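PDB 5J90: RagB/SusD domain protein from Flavobacterium johnsoniae, which binds chitin as a SusD homolog and probably helps its bacterium capture this polysaccharide for breakdown and uptake. Local coordinates for residues Thr190-Lys193 with Glu197-Val200; Val200-Thr205 with Asp242-Val247; Lys276-Pro281 with Val403-Asp408. All blocks are in the same frame, centred on the assembly; numbering follows the deposited sequence.

Contact 1. Residues Thr190-Lys193 with Glu197-Val200; sequences TGYK and ESWV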
ATOM      1  N   THR A 190     -10.096 -14.739  32.907  1.00 13.95           N
ATOM      2  CA  THR A 190     -10.260 -13.318  32.614  1.00 13.23           C
ATOM      3  C   THR A 190     -11.123 -12.677  33.679  1.00 13.03           C
ATOM      4  O   THR A 190     -11.358 -13.264  34.740  1.00 15.87           O
ATOM      5  CB  THR A 190     -10.944 -13.104  31.253  1.00 11.30           C
ATOM      6  OG1 THR A 190     -12.292 -13.596  31.303  1.00 11.51           O
ATOM      7  CG2 THR A 190     -10.181 -13.825  30.136  1.00 12.87           C
ATOM      8  N   GLY A 191     -11.600 -11.472  33.408  1.00 11.22           N
ATOM      9  CA  GLY A 191     -12.566 -10.850  34.292  1.00 13.10           C
ATOM     10  C   GLY A 191     -13.993 -11.349  34.118  1.00 13.54           C
ATOM     11  O   GLY A 191     -14.888 -10.906  34.837  1.00 15.53           O
ATOM     12  N   TYR A 192     -14.222 -12.261  33.175  1.00 11.44           N
ATOM     13  CA  TYR A 192     -15.592 -12.603  32.787  1.00 11.48           C
ATOM     14  C   TYR A 192     -16.202 -13.778  33.556  1.00 13.50           C
ATOM     15  O   TYR A 192     -17.415 -13.963  33.525  1.00 12.32           O
ATOM     16  CB  TYR A 192     -15.691 -12.866  31.283  1.00 12.14           C
ATOM     17  CG  TYR A 192     -15.250 -11.713  30.407  1.00 10.93           C
ATOM     18  CD1 TYR A 192     -15.324 -10.396  30.848  1.00 10.56           C
ATOM     19  CD2 TYR A 192     -14.757 -11.949  29.132  1.00 10.87           C
ATOM     20  CE1 TYR A 192     -14.916  -9.342  30.033  1.00 11.17           C
ATOM     21  CE2 TYR A 192     -14.345 -10.908  28.319  1.00  9.90           C
ATOM     22  CZ  TYR A 192     -14.422  -9.615  28.772  1.00 10.39           C
ATOM     23  OH  TYR A 192     -14.000  -8.592  27.944  1.00 10.44           O
ATOM     24  N   LYS A 193     -15.363 -14.584  34.208  1.00 13.14           N
ATOM     25  CA  LYS A 193     -15.859 -15.693  35.033  1.00 14.25           C
ATOM     26  C   LYS A 193     -16.860 -16.597  34.302  1.00 14.72           C
ATOM     27  O   LYS A 193     -17.876 -17.012  34.866  1.00 15.48           O
ATOM     28  CB  LYS A 193     -16.453 -15.161  36.344  1.00 18.64           C
ATOM     29  CG  LYS A 193     -15.442 -14.406  37.198  1.00 17.81           C
ATOM     30  CD  LYS A 193     -16.090 -13.875  38.472  1.00 22.43           C
ATOM     31  CE  LYS A 193     -15.057 -13.559  39.548  1.00 30.38           C
ATOM     32  NZ  LYS A 193     -14.139 -12.449  39.183  1.00 31.38           N
ATOM     33  N   GLU A 197     -22.100 -13.787  27.692  1.00 11.66           N
ATOM     34  CA  GLU A 197     -22.466 -12.455  27.225  1.00 12.14           C
ATOM     35  C   GLU A 197     -21.261 -11.507  27.219  1.00 12.08           C
ATOM     36  O   GLU A 197     -21.107 -10.709  26.287  1.00 10.78           O
ATOM     37  CB  GLU A 197     -23.603 -11.895  28.088  1.00 12.70           C
ATOM     38  CG  GLU A 197     -24.082 -10.517  27.665  1.00 13.83           C
ATOM     39  CD  GLU A 197     -25.172  -9.973  28.567  1.00 19.51           C
ATOM     40  OE1 GLU A 197     -25.831 -10.779  29.264  1.00 23.00           O
ATOM     41  OE2 GLU A 197     -25.356  -8.740  28.588  1.00 17.76           O
ATOM     42  N   SER A 198     -20.395 -11.608  28.231  1.00 10.72           N
ATOM     43  CA  SER A 198     -19.207 -10.764  28.290  1.00 10.53           C
ATOM     44  C   SER A 198     -18.191 -11.158  27.218  1.00 10.55           C
ATOM     45  O   SER A 198     -17.507 -10.300  26.655  1.00 10.33           O
ATOM     46  CB  SER A 198     -18.571 -10.834  29.671  1.00 10.93           C
ATOM     47  OG  SER A 198     -19.473 -10.312  30.633  1.00 14.62           O
ATOM     48  N   TRP A 199     -18.098 -12.452  26.934  1.00  9.30           N
ATOM     49  CA  TRP A 199     -17.253 -12.924  25.851  1.00 10.05           C
ATOM     50  C   TRP A 199     -17.760 -12.423  24.490  1.00 10.18           C
ATOM     51  O   TRP A 199     -16.963 -12.056  23.624  1.00 10.07           O
ATOM     52  CB  TRP A 199     -17.133 -14.449  25.902  1.00 10.74           C
ATOM     53  CG  TRP A 199     -16.051 -14.892  26.848  1.00  9.59           C
ATOM     54  CD1 TRP A 199     -16.186 -15.212  28.174  1.00 10.75           C
ATOM     55  CD2 TRP A 199     -14.662 -15.040  26.538  1.00 10.72           C
ATOM     56  NE1 TRP A 199     -14.963 -15.561  28.699  1.00 10.47           N
ATOM     57  CE2 TRP A 199     -14.010 -15.459  27.717  1.00 10.53           C
ATOM     58  CE3 TRP A 199     -13.904 -14.862  25.373  1.00 10.75           C
ATOM     59  CZ2 TRP A 199     -12.639 -15.705  27.764  1.00 10.76           C
ATOM     60  CZ3 TRP A 199     -12.543 -15.106  25.423  1.00 11.54           C
ATOM     61  CH2 TRP A 199     -11.926 -15.523  26.611  1.00 11.71           C
ATOM     62  N   VAL A 200     -19.073 -12.385  24.299  1.00 10.45           N
ATOM     63  CA  VAL A 200     -19.623 -11.881  23.043  1.00 10.27           C
ATOM     64  C   VAL A 200     -19.362 -10.382  22.920  1.00  9.41           C
ATOM     65  O   VAL A 200     -18.968  -9.901  21.852  1.00  9.10           O
ATOM     66  CB  VAL A 200     -21.133 -12.186  22.902  1.00  9.64           C
ATOM     67  CG1 VAL A 200     -21.718 -11.459  21.688  1.00 10.60           C
ATOM     68  CG2 VAL A 200     -21.362 -13.689  22.796  1.00 11.75           C
TER

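Contact 2. Residues Val200-Thr205 with Asp242-Val247; sequences VRFANT and DSFKIV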
ATOM      1  N   VAL A 200     -19.073 -12.385  24.299  1.00 10.45           N
ATOM      2  CA  VAL A 200     -19.623 -11.881  23.043  1.00 10.27           C
ATOM      3  C   VAL A 200     -19.362 -10.382  22.920  1.00  9.41           C
ATOM      4  O   VAL A 200     -18.968  -9.901  21.852  1.00  9.10           O
ATOM      5  CB  VAL A 200     -21.133 -12.186  22.902  1.00  9.64           C
ATOM      6  CG1 VAL A 200     -21.718 -11.459  21.688  1.00 10.60           C
ATOM      7  CG2 VAL A 200     -21.362 -13.689  22.796  1.00 11.75           C
ATOM      8  N   ARG A 201     -19.527  -9.647  24.014  1.00  8.63           N
ATOM      9  CA  ARG A 201     -19.290  -8.212  24.009  1.00  8.44           C
ATOM     10  C   ARG A 201     -17.818  -7.924  23.689  1.00  9.16           C
ATOM     11  O   ARG A 201     -17.501  -6.963  22.970  1.00  9.49           O
ATOM     12  CB  ARG A 201     -19.731  -7.604  25.352  1.00  9.42           C
ATOM     13  CG  ARG A 201     -19.711  -6.091  25.402  1.00 10.69           C
ATOM     14  CD  ARG A 201     -20.466  -5.564  26.631  1.00 10.81           C
ATOM     15  NE  ARG A 201     -21.899  -5.843  26.565  1.00 11.00           N
ATOM     16  CZ  ARG A 201     -22.555  -6.665  27.382  1.00 12.76           C
ATOM     17  NH1 ARG A 201     -21.913  -7.321  28.346  1.00 11.56           N
ATOM     18  NH2 ARG A 201     -23.865  -6.824  27.242  1.00 12.75           N
ATOM     19  N   PHE A 202     -16.918  -8.762  24.202  1.00  9.33           N
ATOM     20  CA  PHE A 202     -15.503  -8.646  23.858  1.00  8.40           C
ATOM     21  C   PHE A 202     -15.313  -8.921  22.365  1.00  8.43           C
ATOM     22  O   PHE A 202     -14.666  -8.133  21.669  1.00  9.20           O
ATOM     23  CB  PHE A 202     -14.634  -9.584  24.712  1.00  9.35           C
ATOM     24  CG  PHE A 202     -13.213  -9.720  24.214  1.00  8.93           C
ATOM     25  CD1 PHE A 202     -12.443  -8.597  23.935  1.00  9.12           C
ATOM     26  CD2 PHE A 202     -12.651 -10.972  24.019  1.00 10.43           C
ATOM     27  CE1 PHE A 202     -11.136  -8.719  23.464  1.00  8.99           C
ATOM     28  CE2 PHE A 202     -11.344 -11.097  23.554  1.00  9.81           C
ATOM     29  CZ  PHE A 202     -10.596  -9.979  23.283  1.00 10.85           C
ATOM     30  N   ALA A 203     -15.889 -10.009  21.863  1.00  8.68           N
ATOM     31  CA  ALA A 203     -15.768 -10.330  20.444  1.00  8.68           C
ATOM     32  C   ALA A 203     -16.260  -9.180  19.564  1.00  8.76           C
ATOM     33  O   ALA A 203     -15.627  -8.862  18.554  1.00  8.96           O
ATOM     34  CB  ALA A 203     -16.521 -11.621  20.108  1.00  9.83           C
ATOM     35  N   ASN A 204     -17.387  -8.562  19.926  1.00  8.40           N
ATOM     36  CA  ASN A 204     -17.885  -7.413  19.175  1.00  7.84           C
ATOM     37  C   ASN A 204     -16.869  -6.272  19.177  1.00  7.94           C
ATOM     38  O   ASN A 204     -16.650  -5.608  18.150  1.00  8.05           O
ATOM     39  CB  ASN A 204     -19.203  -6.896  19.770  1.00  8.85           C
ATOM     40  CG  ASN A 204     -20.341  -7.901  19.677  1.00 10.48           C
ATOM     41  OD1 ASN A 204     -20.363  -8.774  18.807  1.00  9.59           O
ATOM     42  ND2 ASN A 204     -21.313  -7.761  20.576  1.00 10.15           N
ATOM     43  N   THR A 205     -16.248  -6.026  20.328  1.00  7.61           N
ATOM     44  CA  THR A 205     -15.319  -4.911  20.448  1.00  7.05           C
ATOM     45  C   THR A 205     -14.032  -5.199  19.662  1.00  7.55           C
ATOM     46  O   THR A 205     -13.464  -4.309  19.029  1.00  8.00           O
ATOM     47  CB  THR A 205     -14.993  -4.616  21.922  1.00  7.90           C
ATOM     48  OG1 THR A 205     -16.216  -4.533  22.665  1.00  8.93           O
ATOM     49  CG2 THR A 205     -14.256  -3.288  22.053  1.00 10.49           C
ATOM     50  N   ASP A 242     -16.260  -4.566  31.676  1.00 10.87           N
ATOM     51  CA  ASP A 242     -16.341  -5.204  30.358  1.00 11.03           C
ATOM     52  C   ASP A 242     -14.967  -5.439  29.727  1.00  9.01           C
ATOM     53  O   ASP A 242     -14.864  -6.146  28.711  1.00  9.07           O
ATOM     54  CB  ASP A 242     -17.176  -4.361  29.380  1.00 10.39           C
ATOM     55  CG  ASP A 242     -18.627  -4.207  29.800  1.00 13.27           C
ATOM     56  OD1 ASP A 242     -19.161  -5.080  30.522  1.00 12.85           O
ATOM     57  OD2 ASP A 242     -19.231  -3.206  29.353  1.00 12.04           O
ATOM     58  N   SER A 243     -13.927  -4.839  30.300  1.00  9.75           N
ATOM     59  CA  SER A 243     -12.584  -4.901  29.722  1.00  9.60           C
ATOM     60  C   SER A 243     -12.068  -6.331  29.619  1.00 10.28           C
ATOM     61  O   SER A 243     -12.403  -7.190  30.437  1.00 10.78           O
ATOM     62  CB  SER A 243     -11.600  -4.075  30.553  1.00 10.05           C
ATOM     63  OG  SER A 243     -11.978  -2.708  30.605  1.00 10.74           O
ATOM     64  N   PHE A 244     -11.237  -6.584  28.611  1.00  8.75           N
ATOM     65  CA  PHE A 244     -10.606  -7.889  28.449  1.00  8.42           C
ATOM     66  C   PHE A 244      -9.247  -7.878  29.129  1.00  9.51           C
ATOM     67  O   PHE A 244      -8.377  -7.059  28.813  1.00  9.52           O
ATOM     68  CB  PHE A 244     -10.456  -8.267  26.970  1.00  9.18           C
ATOM     69  CG  PHE A 244     -10.011  -9.681  26.771  1.00  9.89           C
ATOM     70  CD1 PHE A 244     -10.864 -10.732  27.057  1.00 14.77           C
ATOM     71  CD2 PHE A 244      -8.728  -9.967  26.329  1.00 12.37           C
ATOM     72  CE1 PHE A 244     -10.454 -12.047  26.896  1.00 15.97           C
ATOM     73  CE2 PHE A 244      -8.315 -11.283  26.171  1.00 13.28           C
ATOM     74  CZ  PHE A 244      -9.183 -12.316  26.456  1.00 15.08           C
ATOM     75  N   LYS A 245      -9.077  -8.786  30.084  1.00  9.85           N
ATOM     76  CA  LYS A 245      -7.837  -8.877  30.850  1.00 10.17           C
ATOM     77  C   LYS A 245      -7.561 -10.332  31.196  1.00  9.24           C
ATOM     78  O   LYS A 245      -8.484 -11.150  31.301  1.00 10.64           O
ATOM     79  CB  LYS A 245      -7.923  -8.044  32.134  1.00 10.11           C
ATOM     80  CG  LYS A 245      -9.008  -8.503  33.109  1.00 10.39           C
ATOM     81  CD  LYS A 245      -9.081  -7.579  34.320  1.00 12.02           C
ATOM     82  CE  LYS A 245     -10.202  -7.968  35.257  1.00 11.69           C
ATOM     83  NZ  LYS A 245     -10.312  -6.965  36.367  1.00 14.91           N
ATOM     84  N   ILE A 246      -6.283 -10.650  31.358  1.00  9.60           N
ATOM     85  CA  ILE A 246      -5.890 -11.932  31.909  1.00 10.88           C
ATOM     86  C   ILE A 246      -5.723 -11.767  33.410  1.00 11.39           C
ATOM     87  O   ILE A 246      -4.962 -10.916  33.867  1.00 12.13           O
ATOM     88  CB  ILE A 246      -4.564 -12.427  31.305  1.00 11.23           C
ATOM     89  CG1 ILE A 246      -4.614 -12.375  29.770  1.00 11.76           C
ATOM     90  CG2 ILE A 246      -4.252 -13.835  31.820  1.00 12.68           C
ATOM     91  CD1 ILE A 246      -5.671 -13.267  29.141  1.00 12.94           C
ATOM     92  N   VAL A 247      -6.471 -12.560  34.169  1.00 11.61           N
ATOM     93  CA  VAL A 247      -6.332 -12.581  35.619  1.00 11.14           C
ATOM     94  C   VAL A 247      -5.525 -13.824  35.958  1.00 11.34           C
ATOM     95  O   VAL A 247      -6.058 -14.935  35.983  1.00 15.37           O
ATOM     96  CB  VAL A 247      -7.711 -12.621  36.300  1.00 12.35           C
ATOM     97  CG1 VAL A 247      -7.556 -12.660  37.814  1.00 14.69           C
ATOM     98  CG2 VAL A 247      -8.552 -11.410  35.881  1.00 12.59           C
TER
HETATM   99  O   HOH W   1     -19.220  -7.581  29.425  1.00 12.42           O

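Contact 3. Residues Lys276-Pro281 with Val403-Asp408; sequences KGYQDP and VTVAWD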
ATOM      1  N   LYS A 276       3.267  14.795  30.941  1.00 13.50           N
ATOM      2  CA  LYS A 276       3.640  16.003  31.687  1.00 14.71           C
ATOM      3  C   LYS A 276       2.975  17.238  31.093  1.00 17.26           C
ATOM      4  O   LYS A 276       2.518  18.117  31.825  1.00 17.65           O
ATOM      5  CB  LYS A 276       5.151  16.212  31.690  1.00 16.91           C
ATOM      6  CG  LYS A 276       5.909  15.458  32.754  1.00 20.48           C
ATOM      7  CD  LYS A 276       7.316  16.034  32.840  1.00 30.18           C
ATOM      8  CE  LYS A 276       8.056  15.596  34.084  1.00 34.43           C
ATOM      9  NZ  LYS A 276       9.501  15.951  33.970  1.00 27.29           N
ATOM     10  N   GLY A 277       2.928  17.321  29.766  1.00 14.48           N
ATOM     11  CA  GLY A 277       2.319  18.466  29.108  1.00 14.72           C
ATOM     12  C   GLY A 277       0.885  18.664  29.557  1.00 15.65           C
ATOM     13  O   GLY A 277       0.444  19.786  29.830  1.00 17.84           O
ATOM     14  N   TYR A 278       0.151  17.560  29.643  1.00 15.16           N
ATOM     15  CA  TYR A 278      -1.243  17.594  30.063  1.00 15.17           C
ATOM     16  C   TYR A 278      -1.417  17.578  31.583  1.00 14.78           C
ATOM     17  O   TYR A 278      -2.542  17.642  32.064  1.00 15.09           O
ATOM     18  CB  TYR A 278      -1.999  16.391  29.491  1.00 14.98           C
ATOM     19  CG  TYR A 278      -2.320  16.435  28.006  1.00 15.27           C
ATOM     20  CD1 TYR A 278      -2.428  17.636  27.308  1.00 13.75           C
ATOM     21  CD2 TYR A 278      -2.548  15.254  27.308  1.00 14.74           C
ATOM     22  CE1 TYR A 278      -2.745  17.654  25.948  1.00 14.19           C
ATOM     23  CE2 TYR A 278      -2.863  15.261  25.961  1.00 13.44           C
ATOM     24  CZ  TYR A 278      -2.960  16.457  25.282  1.00 13.39           C
ATOM     25  OH  TYR A 278      -3.286  16.442  23.937  1.00 13.71           O
ATOM     26  N   GLN A 279      -0.316  17.476  32.326  1.00 13.84           N
ATOM     27  CA  GLN A 279      -0.374  17.287  33.783  1.00 15.60           C
ATOM     28  C   GLN A 279      -1.363  16.178  34.124  1.00 16.80           C
ATOM     29  O   GLN A 279      -2.234  16.320  34.981  1.00 16.80           O
ATOM     30  CB  GLN A 279      -0.748  18.589  34.496  1.00 18.43           C
ATOM     31  CG  GLN A 279       0.295  19.681  34.344  1.00 21.88           C
ATOM     32  CD  GLN A 279      -0.078  20.947  35.088  1.00 35.54           C
ATOM     33  OE1 GLN A 279      -0.790  20.905  36.093  1.00 35.32           O
ATOM     34  NE2 GLN A 279       0.396  22.084  34.593  1.00 41.99           N
ATOM     35  N   ASP A 280      -1.215  15.065  33.415  1.00 15.14           N
ATOM     36  CA  ASP A 280      -2.171  13.977  33.457  1.00 12.58           C
ATOM     37  C   ASP A 280      -2.020  13.195  34.760  1.00 12.14           C
ATOM     38  O   ASP A 280      -0.949  12.662  35.034  1.00 13.31           O
ATOM     39  CB  ASP A 280      -1.888  13.078  32.247  1.00 14.07           C
ATOM     40  CG  ASP A 280      -3.007  12.112  31.956  1.00 12.97           C
ATOM     41  OD1 ASP A 280      -3.512  11.472  32.893  1.00 12.58           O
ATOM     42  OD2 ASP A 280      -3.388  11.992  30.763  1.00 13.14           O
ATOM     43  N   PRO A 281      -3.097  13.106  35.561  1.00 12.40           N
ATOM     44  CA  PRO A 281      -2.983  12.419  36.855  1.00 15.09           C
ATOM     45  C   PRO A 281      -2.751  10.914  36.730  1.00 16.40           C
ATOM     46  O   PRO A 281      -2.390  10.276  37.719  1.00 17.06           O
ATOM     47  CB  PRO A 281      -4.332  12.700  37.528  1.00 15.63           C
ATOM     48  CG  PRO A 281      -5.270  12.961  36.402  1.00 17.05           C
ATOM     49  CD  PRO A 281      -4.447  13.653  35.345  1.00 14.34           C
ATOM     50  N   VAL A 403      -1.324  19.368  20.474  1.00 13.05           N
ATOM     51  CA  VAL A 403      -2.774  19.388  20.456  1.00 14.59           C
ATOM     52  C   VAL A 403      -3.253  19.401  21.907  1.00 12.08           C
ATOM     53  O   VAL A 403      -2.628  18.791  22.781  1.00 14.02           O
ATOM     54  CB  VAL A 403      -3.333  18.148  19.697  1.00 18.35           C
ATOM     55  CG1 VAL A 403      -2.965  16.856  20.413  1.00 18.16           C
ATOM     56  CG2 VAL A 403      -4.828  18.250  19.506  1.00 17.90           C
ATOM     57  N   THR A 404      -4.344  20.105  22.172  1.00 13.70           N
ATOM     58  CA  THR A 404      -4.908  20.139  23.513  1.00 13.17           C
ATOM     59  C   THR A 404      -5.913  19.007  23.694  1.00 14.80           C
ATOM     60  O   THR A 404      -6.286  18.323  22.736  1.00 13.02           O
ATOM     61  CB  THR A 404      -5.640  21.464  23.782  1.00 14.32           C
ATOM     62  OG1 THR A 404      -6.728  21.587  22.863  1.00 16.62           O
ATOM     63  CG2 THR A 404      -4.697  22.639  23.609  1.00 16.55           C
ATOM     64  N   VAL A 405      -6.382  18.827  24.921  1.00 13.37           N
ATOM     65  CA  VAL A 405      -7.376  17.805  25.196  1.00 13.99           C
ATOM     66  C   VAL A 405      -8.770  18.219  24.727  1.00 14.80           C
ATOM     67  O   VAL A 405      -9.487  17.423  24.125  1.00 13.64           O
ATOM     68  CB  VAL A 405      -7.433  17.447  26.698  1.00 13.09           C
ATOM     69  CG1 VAL A 405      -8.541  16.439  26.948  1.00 13.58           C
ATOM     70  CG2 VAL A 405      -6.102  16.885  27.170  1.00 14.15           C
ATOM     71  N   ALA A 406      -9.153  19.469  24.999  1.00 13.65           N
ATOM     72  CA  ALA A 406     -10.527  19.918  24.786  1.00 14.82           C
ATOM     73  C   ALA A 406     -11.025  19.726  23.357  1.00 13.71           C
ATOM     74  O   ALA A 406     -10.328  20.056  22.396  1.00 15.71           O
ATOM     75  CB  ALA A 406     -10.678  21.387  25.196  1.00 16.86           C
ATOM     76  N   TRP A 407     -12.240  19.206  23.239  1.00 13.81           N
ATOM     77  CA  TRP A 407     -12.876  19.066  21.939  1.00 14.74           C
ATOM     78  C   TRP A 407     -13.194  20.434  21.360  1.00 16.34           C
ATOM     79  O   TRP A 407     -13.683  21.325  22.060  1.00 18.66           O
ATOM     80  CB  TRP A 407     -14.164  18.256  22.052  1.00 13.50           C
ATOM     81  CG  TRP A 407     -14.721  17.860  20.718  1.00 14.92           C
ATOM     82  CD1 TRP A 407     -15.721  18.479  20.020  1.00 16.39           C
ATOM     83  CD2 TRP A 407     -14.295  16.754  19.917  1.00 14.18           C
ATOM     84  NE1 TRP A 407     -15.941  17.822  18.828  1.00 16.55           N
ATOM     85  CE2 TRP A 407     -15.084  16.754  18.750  1.00 14.34           C
ATOM     86  CE3 TRP A 407     -13.329  15.758  20.080  1.00 15.58           C
ATOM     87  CZ2 TRP A 407     -14.930  15.801  17.749  1.00 15.66           C
ATOM     88  CZ3 TRP A 407     -13.177  14.808  19.083  1.00 15.85           C
ATOM     89  CH2 TRP A 407     -13.977  14.835  17.938  1.00 15.61           C
ATOM     90  N   ASP A 408     -12.915  20.588  20.076  1.00 15.74           N
ATOM     91  CA  ASP A 408     -13.276  21.782  19.328  1.00 19.45           C
ATOM     92  C   ASP A 408     -14.088  21.331  18.123  1.00 19.58           C
ATOM     93  O   ASP A 408     -13.554  20.694  17.217  1.00 16.85           O
ATOM     94  CB  ASP A 408     -12.006  22.506  18.878  1.00 21.61           C
ATOM     95  CG  ASP A 408     -12.290  23.767  18.075  1.00 24.18           C
ATOM     96  OD1 ASP A 408     -13.472  24.068  17.795  1.00 21.71           O
ATOM     97  OD2 ASP A 408     -11.310  24.454  17.715  1.00 28.72           O
TER

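Contact 1. Residues Thr190-Lys193 with Glu197-Val200
Tyr192 carries most of this contact, lying with one face against Ser198 and one edge against Trp199, two consecutive residues of the first turn of helix 196-213. Its CG stands anti to the carbonyl carbon (chi1 -58°), which sets the ring against the helix. Followed outward, the chain meets the indole at once: Tyr192 CB lies 3.8 Å from Trp199 NE1. At the ring root, Tyr192 CG is 3.5 Å from Ser198 CB, and CD1 is equally close to that carbon. Ser198 CB thus sits over the ring face, 3.7 Å from the Tyr192 ring centroid and somewhat toward the rim, a CH-pi contact. On the other branch, Tyr192 CD2 comes within 3.6 Å of Trp199 NE1 and stands above the indole plane. This is the edge of a T-shaped pair: the Tyr192 ring and the five-membered ring of Trp199 have centroids 5.0 Å apart and planes at 80°. Farther out, Tyr192 CE2 approaches Ser198 O at 3.6 Å, and at the tip OH is hydrogen-bonded to Asp242 O.

Thr190 adds a lighter touch, its CG2 meeting Trp199 CZ2 at 3.9 Å. Its OG1 accepts from Tyr192 N, an ST turn that links Thr190 to the tyrosine two residues on and probably helps fix the backbone from which the ring leaves. Asp188 serves both sides, since its carboxylate hydrogen-bonds Thr190 OG1 and Trp199 NE1; the indole N-H is therefore satisfied beside the tyrosine, not by it.

The loop between helix 154-177 and helix 196-213 is in this way folded back on the helix it leads into, while Trp199 also packs on Leu118, Ile121 and Leu122 of helix 113-134 and on Phe37 of helix 33-37.

Contact 2. Residues Val200-Thr205 with Asp242-Val247
Phe202 and Phe244 meet because both place CG anti to the backbone N, with chi1 of 168° in the helix and -171° at the start of the strand, and in both the bond from CA to CB points toward the other segment. The outcome is an almost perfectly parallel pair: the planes of the Phe202 and Phe244 rings differ by 1°, and their centroids lie 3.9 Å apart. The displacement that makes it an offset stack is evident in the atom pairs. Phe202 CD2 meets Phe244 CD1 at 3.5 Å, Phe202 CZ meets Phe244 CG at 3.5 Å, and Phe244 CB lies over the Phe202 face, displaced to its CD1-CE1 side, 3.9 Å from that ring's centroid, a CH-pi contact. Glu125 of helix 113-134 packs against both phenylalanines.

One helix position earlier, Arg201 approaches Asp242. The nearly extended first part of the Arg201 chain brings CD to 3.8 Å from Asp242 OD2; the bend at chi3 only then turns the guanidinium. Arg201 NH1 and Asp242 OD1 remain 4.2 Å apart, the oxygen well out of the guanidinium plane. A water closes that gap, accepting from Arg201 NH1 in the guanidinium plane and donating to Asp242 OD1. Each charged group has firmer partners: Arg201 forms a salt bridge with Glu197 and bonds to Phe234 O, and Asp242 OD2 takes the backbone N-H groups of Leu238 and Val239.

The chemistry is therefore divided. Dispersion between buried rings joins helix 196-213 to strand 244-247, and the opposite charges probably add a modest, water-mediated attraction at the partly exposed side.

Contact 3. Residues Lys276-Pro281 with Val403-Asp408
Tyr278 OH donates to Val403 O at 2.7 Å, the shortest polar link between the two segments. The approach is not the usual one, for the hydroxyl stands above the carbonyl plane, 50° out of it, and does not lie on a lone pair. Relative to the tyrosine ring, however, Val403 O is near the plane, at the edge, so the bond leaves the faces for packing. Over one of them sits Val405 CG2, 3.5 Å from the Tyr278 ring centroid and only 6° off the normal, a well-centred CH-pi contact. That methyl is close to every ring carbon, nearest to CE1 and CZ. Val403 CG1 also packs against the hydroxyl, 3.6 Å from Tyr278 OH.

Tyr278 CG lies anti to the carbonyl carbon (chi1 -74°), which swings the ring off the end of helix 269-277, where Gln279, with positive phi, closes a Schellman motif. Facing it is the loop between helices 373-378 and 413-428. Helix 413-428 adds Gln423 against the tyrosine and Lys419 against Val403, and helix 353-368 places Ile361 on Val405, so the tyrosine joins a helix end to a loop backed by two helices.

Overall arrangement
Contacts 1 and 2 form one continuous patch, their centres 6 Å apart, and share Val200 and helix 196-213. Along the chain, contact 1 fastens the loop segment 190-193 to the start of that helix, and contact 2 then uses the following turns to hold strand 244-247, which pairs with strand 326-328. Tyr192 bridges the two: its OH probably hydrogen-bonds Asp242 O (2.7 Å) and also packs on Phe202 CB. Contact 3 comes later in the sequence and lies apart, its centre about 33 Å from that of contact 1 and about 28 Å from that of contact 2. The three tie loops, a strand and helices together at two places in this SusD-like protein, in which helix far outweighs strand.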